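Local coordinates for protein SSD1 (PDB 7AM1) that binds mRNA and acts as a translational repressor, being a non-enzymatic pseudonuclease of the RNase II family, at residues 24-32 with 60-71; 50-61 with 202-210. All blocks are in the same frame, centred on the assembly; numbering follows the deposited sequence.

Both interactions lie in the N-terminal OB-fold domain, consistent with the first cold-shock domain of RNase II relatives. Interaction 1 joins strand 26-32 to strand 68-73. Interaction 2 joins strand 52-55 and helix 56-60 to strand 206-214. Their centres are about 9 Å apart, and R60 and N61 belong to both. Strands 68-73 and 206-214 are neighbours in the sheet, with a probable hydrogen bond between A70 O and V210 N at 2.8 Å. On the face of the sheet that V26 and V71 share, I52 CD1 meets V26 CG2 at 3.4 Å and V71 CG2 at 3.6 Å, so one isoleucine of interaction 2 packs on a cross-strand valine pair of interaction 1.

Interaction 1. Residues 24-32 with 60-71; sequences RLVAGILRV and RNRALEGDLVAV
The pairing of the first and fourth strands, which closes the sheet of an OB fold, brings V26, A27, G28 and I29 antiparallel to V71, A70, V69 and L68. V26 and V71 exchange two nearly straight backbone hydrogen bonds, and G28 and V69 form the next hydrogen-bonded pair. V26 and V71 also touch by their CG2 methyls on the face shared with V69. On the other face, I29 CD1 meets L68 CD1 at 4.0 Å. Beyond G28 the ladder runs into the type II turn L64-D67: L30 N donates to D67 O, and L30 O accepts from G66 N at 3.0 Å. G66 has a positive phi, and a CB there would press on the preceding carbonyl O. D67 OD2 braces the turn by taking L64 N at 2.8 Å, and also forms a salt bridge with R215. With CG anti to the backbone N (chi1 -176°), L30 sends CD2 into the loop, 3.3 Å from L64 O and 3.8 Å from A63 CB; its CD1 reaches R60 CG. The R60 guanidinium has V32 over one face, while its NH2 bonds R37 O. E65, bent at chi2 (77°), turns its carboxylate back to the strand end. OE2 accepts V32 N at 2.8 Å, nearly in line with its C-O bond. R31 NH1 forms a salt bridge with E65 OE1 at 3.3 Å, coming from above the carboxylate plane, and I29 CG2 lies over one guanidinium face, offset toward its rim. E65 thus replaces a backbone acceptor with a carboxylate, holding V32 and probably balancing the charge of R31.

Interaction 2. Residues 50-61 with 202-210; sequences ADIYICGSKDRN and KPLYAGHVV
Y53 N donates to Y205 O at 3.2 Å from well above the carbonyl plane, and Y53 O takes G207 N at 2.9 Å. Further on, where the helix 56-60 departs, V209 N meets D59 O at 2.7 Å in an almost straight bond (177°). A water spans the divergence, accepting from C55 N and donating to D59 OD2 and G207 O. This is the parallel third-to-fifth strand pairing of the OB fold, in which the helix follows the third strand. Among side-chain bonds, N61, with CG anti to the backbone N (chi1 -159°), directs ND2 to V209 O at 3.2 Å; the same nitrogen bonds A8 O. An alanine here is likely to leave V209 O and A8 O without this shared donor, with D59 O still holding V209 N. Van der Waals contacts flank the strands. I52 CG2 sits 3.4 Å from G207 N, where a CB on G207 would crowd it. P203 CG touches Y53 CB at 3.7 Å, and A50 CB meets the edge of the Y205 ring. D59 CB abuts H208 CB at 3.6 Å, while H208 NE2 is hydrogen-bonded to E72 OE1.

Interaction 1. Residues 24-32 with 60-71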
loop_
_atom_site.group_PDB
_atom_site.type_symbol
_atom_site.label_atom_id
_atom_site.label_comp_id
_atom_site.label_asym_id
_atom_site.label_seq_id
_atom_site.Cartn_x
_atom_site.Cartn_y
_atom_site.Cartn_z
ATOM N N ARG A 24 5.128 -33.619 7.491
ATOM C CA ARG A 24 5.376 -34.002 6.105
ATOM C C ARG A 24 5.044 -32.860 5.152
ATOM O O ARG A 24 5.722 -32.676 4.134
ATOM C CB ARG A 24 4.563 -35.249 5.758
ATOM N N LEU A 25 4.005 -32.088 5.462
ATOM C CA LEU A 25 3.617 -30.924 4.682
ATOM C C LEU A 25 3.573 -29.697 5.587
ATOM O O LEU A 25 3.406 -29.804 6.805
ATOM C CB LEU A 25 2.244 -31.117 4.021
ATOM C CG LEU A 25 2.081 -32.255 3.013
ATOM C CD1 LEU A 25 0.614 -32.401 2.632
ATOM C CD2 LEU A 25 2.930 -32.001 1.775
ATOM N N VAL A 26 3.717 -28.525 4.973
ATOM C CA VAL A 26 3.555 -27.250 5.661
ATOM C C VAL A 26 2.640 -26.375 4.820
ATOM O O VAL A 26 2.683 -26.421 3.585
ATOM C CB VAL A 26 4.906 -26.544 5.913
ATOM C CG1 VAL A 26 5.740 -27.330 6.914
ATOM C CG2 VAL A 26 5.667 -26.359 4.619
ATOM N N ALA A 27 1.808 -25.584 5.489
ATOM C CA ALA A 27 0.855 -24.704 4.833
ATOM C C ALA A 27 1.365 -23.267 4.840
ATOM O O ALA A 27 2.178 -22.874 5.681
ATOM C CB ALA A 27 -0.512 -24.779 5.518
ATOM N N GLY A 28 0.869 -22.484 3.891
ATOM C CA GLY A 28 1.303 -21.106 3.761
ATOM C C GLY A 28 0.598 -20.434 2.606
ATOM O O GLY A 28 -0.137 -21.066 1.836
ATOM N N ILE A 29 0.841 -19.132 2.494
ATOM C CA ILE A 29 0.203 -18.285 1.494
ATOM C C ILE A 29 1.154 -18.133 0.316
ATOM O O ILE A 29 2.332 -17.797 0.495
ATOM C CB ILE A 29 -0.171 -16.918 2.091
ATOM C CG1 ILE A 29 -1.206 -17.091 3.211
ATOM C CG2 ILE A 29 -0.713 -15.999 1.017
ATOM C CD1 ILE A 29 -2.576 -17.540 2.731
ATOM N N LEU A 30 0.653 -18.396 -0.887
ATOM C CA LEU A 30 1.461 -18.297 -2.094
ATOM C C LEU A 30 1.540 -16.848 -2.565
ATOM O O LEU A 30 0.523 -16.150 -2.623
ATOM C CB LEU A 30 0.864 -19.174 -3.194
ATOM C CG LEU A 30 1.649 -19.270 -4.507
ATOM C CD1 LEU A 30 2.505 -20.526 -4.537
ATOM C CD2 LEU A 30 0.702 -19.235 -5.696
ATOM N N ARG A 31 2.745 -16.404 -2.922
ATOM C CA ARG A 31 2.950 -15.078 -3.495
ATOM C C ARG A 31 3.879 -15.209 -4.692
ATOM O O ARG A 31 5.005 -15.700 -4.554
ATOM C CB ARG A 31 3.542 -14.121 -2.455
ATOM C CG ARG A 31 2.698 -13.958 -1.191
ATOM C CD ARG A 31 1.501 -13.040 -1.412
ATOM N NE ARG A 31 0.754 -12.798 -0.177
ATOM C CZ ARG A 31 -0.523 -12.420 -0.131
ATOM N NH1 ARG A 31 -1.210 -12.239 -1.251
ATOM N NH2 ARG A 31 -1.113 -12.224 1.041
ATOM N N VAL A 32 3.415 -14.783 -5.858
ATOM C CA VAL A 32 4.214 -14.884 -7.073
ATOM C C VAL A 32 5.105 -13.656 -7.182
ATOM O O VAL A 32 4.700 -12.542 -6.827
ATOM C CB VAL A 32 3.318 -15.060 -8.316
ATOM C CG1 VAL A 32 1.992 -15.744 -7.944
ATOM C CG2 VAL A 32 3.080 -13.740 -9.014
ATOM N N ARG A 60 4.512 -24.937 -8.798
ATOM C CA ARG A 60 3.413 -24.105 -8.320
ATOM C C ARG A 60 2.077 -24.816 -8.474
ATOM O O ARG A 60 1.122 -24.505 -7.752
ATOM C CB ARG A 60 3.378 -22.780 -9.079
ATOM C CG ARG A 60 2.471 -21.741 -8.432
ATOM C CD ARG A 60 2.394 -20.486 -9.270
ATOM N NE ARG A 60 3.724 -19.987 -9.586
ATOM C CZ ARG A 60 3.959 -18.902 -10.310
ATOM N NH1 ARG A 60 2.947 -18.197 -10.794
ATOM N NH2 ARG A 60 5.208 -18.528 -10.549
ATOM N N ASN A 61 1.996 -25.746 -9.419
ATOM C CA ASN A 61 0.857 -26.643 -9.586
ATOM C C ASN A 61 -0.474 -25.894 -9.607
ATOM O O ASN A 61 -1.426 -26.241 -8.906
ATOM C CB ASN A 61 0.851 -27.719 -8.500
ATOM C CG ASN A 61 0.034 -28.925 -8.896
ATOM O OD1 ASN A 61 -0.437 -29.020 -10.031
ATOM N ND2 ASN A 61 -0.122 -29.864 -7.975
ATOM N N ARG A 62 -0.545 -24.869 -10.450
ATOM C CA ARG A 62 -1.793 -24.193 -10.793
ATOM C C ARG A 62 -2.357 -23.360 -9.652
ATOM O O ARG A 62 -3.477 -22.846 -9.766
ATOM C CB ARG A 62 -2.842 -25.212 -11.266
ATOM C CG ARG A 62 -2.339 -26.085 -12.420
ATOM C CD ARG A 62 -3.148 -27.364 -12.598
ATOM N NE ARG A 62 -2.927 -28.300 -11.496
ATOM C CZ ARG A 62 -3.892 -28.950 -10.847
ATOM N NH1 ARG A 62 -5.165 -28.798 -11.195
ATOM N NH2 ARG A 62 -3.576 -29.774 -9.857
ATOM N N ALA A 63 -1.616 -23.189 -8.562
ATOM C CA ALA A 63 -2.068 -22.315 -7.488
ATOM C C ALA A 63 -2.045 -20.863 -7.953
ATOM O O ALA A 63 -1.282 -20.487 -8.848
ATOM C CB ALA A 63 -1.194 -22.486 -6.246
ATOM N N LEU A 64 -2.905 -20.048 -7.351
ATOM C CA LEU A 64 -2.998 -18.638 -7.696
ATOM C C LEU A 64 -2.494 -17.771 -6.550
ATOM O O LEU A 64 -2.434 -18.195 -5.391
ATOM C CB LEU A 64 -4.441 -18.246 -8.037
ATOM C CG LEU A 64 -5.108 -18.953 -9.218
ATOM C CD1 LEU A 64 -6.579 -18.558 -9.298
ATOM C CD2 LEU A 64 -4.398 -18.654 -10.527
ATOM N N GLU A 65 -2.125 -16.540 -6.901
ATOM C CA GLU A 65 -1.757 -15.530 -5.917
ATOM C C GLU A 65 -2.780 -15.484 -4.789
ATOM O O GLU A 65 -3.989 -15.457 -5.030
ATOM C CB GLU A 65 -1.654 -14.163 -6.600
ATOM C CG GLU A 65 -1.446 -12.991 -5.646
ATOM C CD GLU A 65 -0.019 -12.891 -5.146
ATOM O OE1 GLU A 65 0.218 -12.145 -4.171
ATOM O OE2 GLU A 65 0.860 -13.572 -5.716
ATOM N N GLY A 66 -2.284 -15.501 -3.552
ATOM C CA GLY A 66 -3.124 -15.403 -2.379
ATOM C C GLY A 66 -3.676 -16.717 -1.874
ATOM O O GLY A 66 -4.224 -16.756 -0.763
ATOM N N ASP A 67 -3.558 -17.789 -2.655
ATOM C CA ASP A 67 -4.018 -19.095 -2.213
ATOM C C ASP A 67 -3.306 -19.514 -0.934
ATOM O O ASP A 67 -2.110 -19.268 -0.758
ATOM C CB ASP A 67 -3.763 -20.156 -3.292
ATOM C CG ASP A 67 -4.773 -20.115 -4.424
ATOM O OD1 ASP A 67 -5.718 -19.302 -4.371
ATOM O OD2 ASP A 67 -4.619 -20.917 -5.373
ATOM N N LEU A 68 -4.055 -20.155 -0.042
ATOM C CA LEU A 68 -3.466 -20.986 0.999
ATOM C C LEU A 68 -3.162 -22.352 0.394
ATOM O O LEU A 68 -4.070 -23.021 -0.110
ATOM C CB LEU A 68 -4.415 -21.118 2.185
ATOM C CG LEU A 68 -3.907 -21.962 3.356
ATOM C CD1 LEU A 68 -2.737 -21.278 4.043
ATOM C CD2 LEU A 68 -5.033 -22.236 4.340
ATOM N N VAL A 69 -1.893 -22.753 0.417
ATOM C CA VAL A 69 -1.459 -23.984 -0.229
ATOM C C VAL A 69 -0.753 -24.878 0.779
ATOM O O VAL A 69 -0.187 -24.410 1.774
ATOM C CB VAL A 69 -0.530 -23.701 -1.433
ATOM C CG1 VAL A 69 -1.298 -23.006 -2.542
ATOM C CG2 VAL A 69 0.667 -22.855 -1.000
ATOM N N ALA A 70 -0.813 -26.180 0.520
ATOM C CA ALA A 70 0.021 -27.168 1.189
ATOM C C ALA A 70 1.224 -27.461 0.303
ATOM O O ALA A 70 1.061 -27.789 -0.877
ATOM C CB ALA A 70 -0.769 -28.449 1.462
ATOM N N VAL A 71 2.426 -27.312 0.855
ATOM C CA VAL A 71 3.655 -27.513 0.094
ATOM C C VAL A 71 4.451 -28.642 0.736
ATOM O O VAL A 71 4.496 -28.765 1.966
ATOM C CB VAL A 71 4.504 -26.226 -0.022
ATOM C CG1 VAL A 71 3.633 -24.990 0.154
ATOM C CG2 VAL A 71 5.666 -26.233 0.957
#

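Interaction 2. Residues 50-61 with 202-210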
loop_
_atom_site.group_PDB
_atom_site.type_symbol
_atom_site.label_atom_id
_atom_site.label_comp_id
_atom_site.label_asym_id
_atom_site.label_seq_id
_atom_site.Cartn_x
_atom_site.Cartn_y
_atom_site.Cartn_z
ATOM N N ALA A 50 11.708 -19.412 7.387
ATOM C CA ALA A 50 11.761 -18.579 6.190
ATOM C C ALA A 50 10.547 -18.868 5.314
ATOM O O ALA A 50 9.612 -19.565 5.721
ATOM C CB ALA A 50 13.067 -18.816 5.422
ATOM N N ASP A 51 10.556 -18.296 4.111
ATOM C CA ASP A 51 9.572 -18.600 3.084
ATOM C C ASP A 51 10.082 -19.755 2.229
ATOM O O ASP A 51 11.289 -19.988 2.124
ATOM C CB ASP A 51 9.309 -17.386 2.192
ATOM C CG ASP A 51 8.537 -16.294 2.898
ATOM O OD1 ASP A 51 8.051 -16.536 4.021
ATOM O OD2 ASP A 51 8.419 -15.190 2.326
ATOM N N ILE A 52 9.150 -20.479 1.621
ATOM C CA ILE A 52 9.471 -21.645 0.803
ATOM C C ILE A 52 9.497 -21.225 -0.659
ATOM O O ILE A 52 8.519 -20.673 -1.178
ATOM C CB ILE A 52 8.476 -22.792 1.038
ATOM C CG1 ILE A 52 8.553 -23.253 2.494
ATOM C CG2 ILE A 52 8.779 -23.943 0.092
ATOM C CD1 ILE A 52 7.260 -23.812 3.037
ATOM N N TYR A 53 10.618 -21.487 -1.323
ATOM C CA TYR A 53 10.785 -21.147 -2.728
ATOM C C TYR A 53 10.057 -22.160 -3.605
ATOM O O TYR A 53 10.168 -23.371 -3.392
ATOM C CB TYR A 53 12.276 -21.101 -3.069
ATOM C CG TYR A 53 12.591 -20.787 -4.511
ATOM C CD1 TYR A 53 12.135 -19.619 -5.102
ATOM C CD2 TYR A 53 13.373 -21.645 -5.274
ATOM C CE1 TYR A 53 12.431 -19.322 -6.417
ATOM C CE2 TYR A 53 13.675 -21.356 -6.589
ATOM C CZ TYR A 53 13.201 -20.192 -7.155
ATOM O OH TYR A 53 13.497 -19.893 -8.466
ATOM N N ILE A 54 9.300 -21.658 -4.579
ATOM C CA ILE A 54 8.553 -22.489 -5.520
ATOM C C ILE A 54 9.090 -22.187 -6.913
ATOM O O ILE A 54 8.832 -21.109 -7.466
ATOM C CB ILE A 54 7.040 -22.234 -5.449
ATOM C CG1 ILE A 54 6.541 -22.276 -4.000
ATOM C CG2 ILE A 54 6.289 -23.255 -6.306
ATOM C CD1 ILE A 54 6.691 -23.626 -3.323
ATOM N N CYS A 55 9.815 -23.140 -7.491
ATOM C CA CYS A 55 10.536 -22.928 -8.739
ATOM C C CYS A 55 9.697 -23.406 -9.917
ATOM O O CYS A 55 9.365 -24.593 -10.007
ATOM C CB CYS A 55 11.876 -23.666 -8.708
ATOM S SG CYS A 55 12.909 -23.381 -10.156
ATOM N N GLY A 56 9.372 -22.486 -10.822
ATOM C CA GLY A 56 8.727 -22.836 -12.069
ATOM C C GLY A 56 7.236 -23.076 -11.925
ATOM O O GLY A 56 6.669 -23.106 -10.832
ATOM N N SER A 57 6.592 -23.291 -13.075
ATOM C CA SER A 57 5.145 -23.470 -13.093
ATOM C C SER A 57 4.747 -24.829 -12.537
ATOM O O SER A 57 3.741 -24.941 -11.827
ATOM C CB SER A 57 4.610 -23.320 -14.516
ATOM O OG SER A 57 4.840 -22.019 -15.017
ATOM N N LYS A 58 5.518 -25.874 -12.850
ATOM C CA LYS A 58 5.137 -27.221 -12.438
ATOM C C LYS A 58 4.980 -27.308 -10.926
ATOM O O LYS A 58 3.966 -27.805 -10.424
ATOM C CB LYS A 58 6.174 -28.240 -12.919
ATOM C CG LYS A 58 5.892 -29.676 -12.463
ATOM C CD LYS A 58 6.973 -30.650 -12.922
ATOM N N ASP A 59 5.980 -26.830 -10.181
ATOM C CA ASP A 59 5.942 -26.930 -8.727
ATOM C C ASP A 59 4.894 -26.015 -8.109
ATOM O O ASP A 59 4.438 -26.286 -6.992
ATOM C CB ASP A 59 7.326 -26.628 -8.150
ATOM C CG ASP A 59 8.331 -27.733 -8.446
ATOM O OD1 ASP A 59 7.908 -28.818 -8.896
ATOM O OD2 ASP A 59 9.544 -27.517 -8.240
ATOM N N ARG A 60 4.512 -24.937 -8.798
ATOM C CA ARG A 60 3.413 -24.105 -8.320
ATOM C C ARG A 60 2.077 -24.816 -8.474
ATOM O O ARG A 60 1.122 -24.505 -7.752
ATOM C CB ARG A 60 3.378 -22.780 -9.079
ATOM C CG ARG A 60 2.471 -21.741 -8.432
ATOM C CD ARG A 60 2.394 -20.486 -9.270
ATOM N NE ARG A 60 3.724 -19.987 -9.586
ATOM C CZ ARG A 60 3.959 -18.902 -10.310
ATOM N NH1 ARG A 60 2.947 -18.197 -10.794
ATOM N NH2 ARG A 60 5.208 -18.528 -10.549
ATOM N N ASN A 61 1.996 -25.746 -9.419
ATOM C CA ASN A 61 0.857 -26.643 -9.586
ATOM C C ASN A 61 -0.474 -25.894 -9.607
ATOM O O ASN A 61 -1.426 -26.241 -8.906
ATOM C CB ASN A 61 0.851 -27.719 -8.500
ATOM C CG ASN A 61 0.034 -28.925 -8.896
ATOM O OD1 ASN A 61 -0.437 -29.020 -10.031
ATOM N ND2 ASN A 61 -0.122 -29.864 -7.975
ATOM N N LYS A 202 20.728 -19.377 -3.633
ATOM C CA LYS A 202 20.062 -20.603 -3.199
ATOM C C LYS A 202 19.329 -20.371 -1.876
ATOM O O LYS A 202 19.924 -19.883 -0.916
ATOM C CB LYS A 202 21.079 -21.737 -3.054
ATOM N N PRO A 203 18.045 -20.717 -1.819
ATOM C CA PRO A 203 17.267 -20.474 -0.601
ATOM C C PRO A 203 17.509 -21.544 0.456
ATOM O O PRO A 203 18.112 -22.588 0.210
ATOM C CB PRO A 203 15.821 -20.516 -1.105
ATOM C CG PRO A 203 15.869 -21.517 -2.209
ATOM C CD PRO A 203 17.215 -21.331 -2.876
ATOM N N LEU A 204 17.011 -21.256 1.661
ATOM C CA LEU A 204 17.088 -22.218 2.751
ATOM C C LEU A 204 16.066 -23.334 2.583
ATOM O O LEU A 204 16.340 -24.483 2.945
ATOM C CB LEU A 204 16.877 -21.513 4.093
ATOM N N TYR A 205 14.893 -23.014 2.037
ATOM C CA TYR A 205 13.825 -23.981 1.837
ATOM C C TYR A 205 13.295 -23.878 0.415
ATOM O O TYR A 205 13.343 -22.815 -0.211
ATOM C CB TYR A 205 12.690 -23.744 2.836
ATOM C CG TYR A 205 13.118 -23.891 4.277
ATOM C CD1 TYR A 205 13.258 -25.146 4.855
ATOM C CD2 TYR A 205 13.421 -22.776 5.049
ATOM C CE1 TYR A 205 13.656 -25.287 6.171
ATOM C CE2 TYR A 205 13.825 -22.906 6.365
ATOM C CZ TYR A 205 13.941 -24.165 6.921
ATOM O OH TYR A 205 14.344 -24.298 8.230
ATOM N N ALA A 206 12.789 -25.000 -0.088
ATOM C CA ALA A 206 12.211 -25.065 -1.422
ATOM C C ALA A 206 11.226 -26.224 -1.447
ATOM O O ALA A 206 11.447 -27.251 -0.801
ATOM C CB ALA A 206 13.288 -25.238 -2.496
ATOM N N GLY A 207 10.145 -26.056 -2.197
ATOM C CA GLY A 207 9.118 -27.072 -2.220
ATOM C C GLY A 207 8.261 -27.001 -3.464
ATOM O O GLY A 207 8.586 -26.311 -4.434
ATOM N N HIS A 208 7.164 -27.755 -3.430
ATOM C CA HIS A 208 6.180 -27.741 -4.501
ATOM C C HIS A 208 4.792 -27.865 -3.894
ATOM O O HIS A 208 4.615 -28.429 -2.812
ATOM C CB HIS A 208 6.426 -28.859 -5.534
ATOM C CG HIS A 208 6.212 -30.244 -5.006
ATOM N ND1 HIS A 208 5.429 -31.173 -5.656
ATOM C CD2 HIS A 208 6.693 -30.864 -3.904
ATOM C CE1 HIS A 208 5.427 -32.303 -4.971
ATOM N NE2 HIS A 208 6.185 -32.141 -3.901
ATOM N N VAL A 209 3.811 -27.323 -4.605
ATOM C CA VAL A 209 2.439 -27.248 -4.113
ATOM C C VAL A 209 1.753 -28.583 -4.377
ATOM O O VAL A 209 1.722 -29.063 -5.515
ATOM C CB VAL A 209 1.687 -26.089 -4.785
ATOM C CG1 VAL A 209 0.207 -26.131 -4.441
ATOM C CG2 VAL A 209 2.304 -24.747 -4.376
ATOM N N VAL A 210 1.217 -29.198 -3.323
ATOM C CA VAL A 210 0.525 -30.478 -3.455
ATOM C C VAL A 210 -0.980 -30.352 -3.286
ATOM O O VAL A 210 -1.699 -31.333 -3.537
ATOM C CB VAL A 210 1.078 -31.528 -2.467
ATOM C CG1 VAL A 210 2.561 -31.758 -2.722
ATOM C CG2 VAL A 210 0.831 -31.106 -1.016
HETATM O O HOH W 1 10.523 -25.642 -6.108
#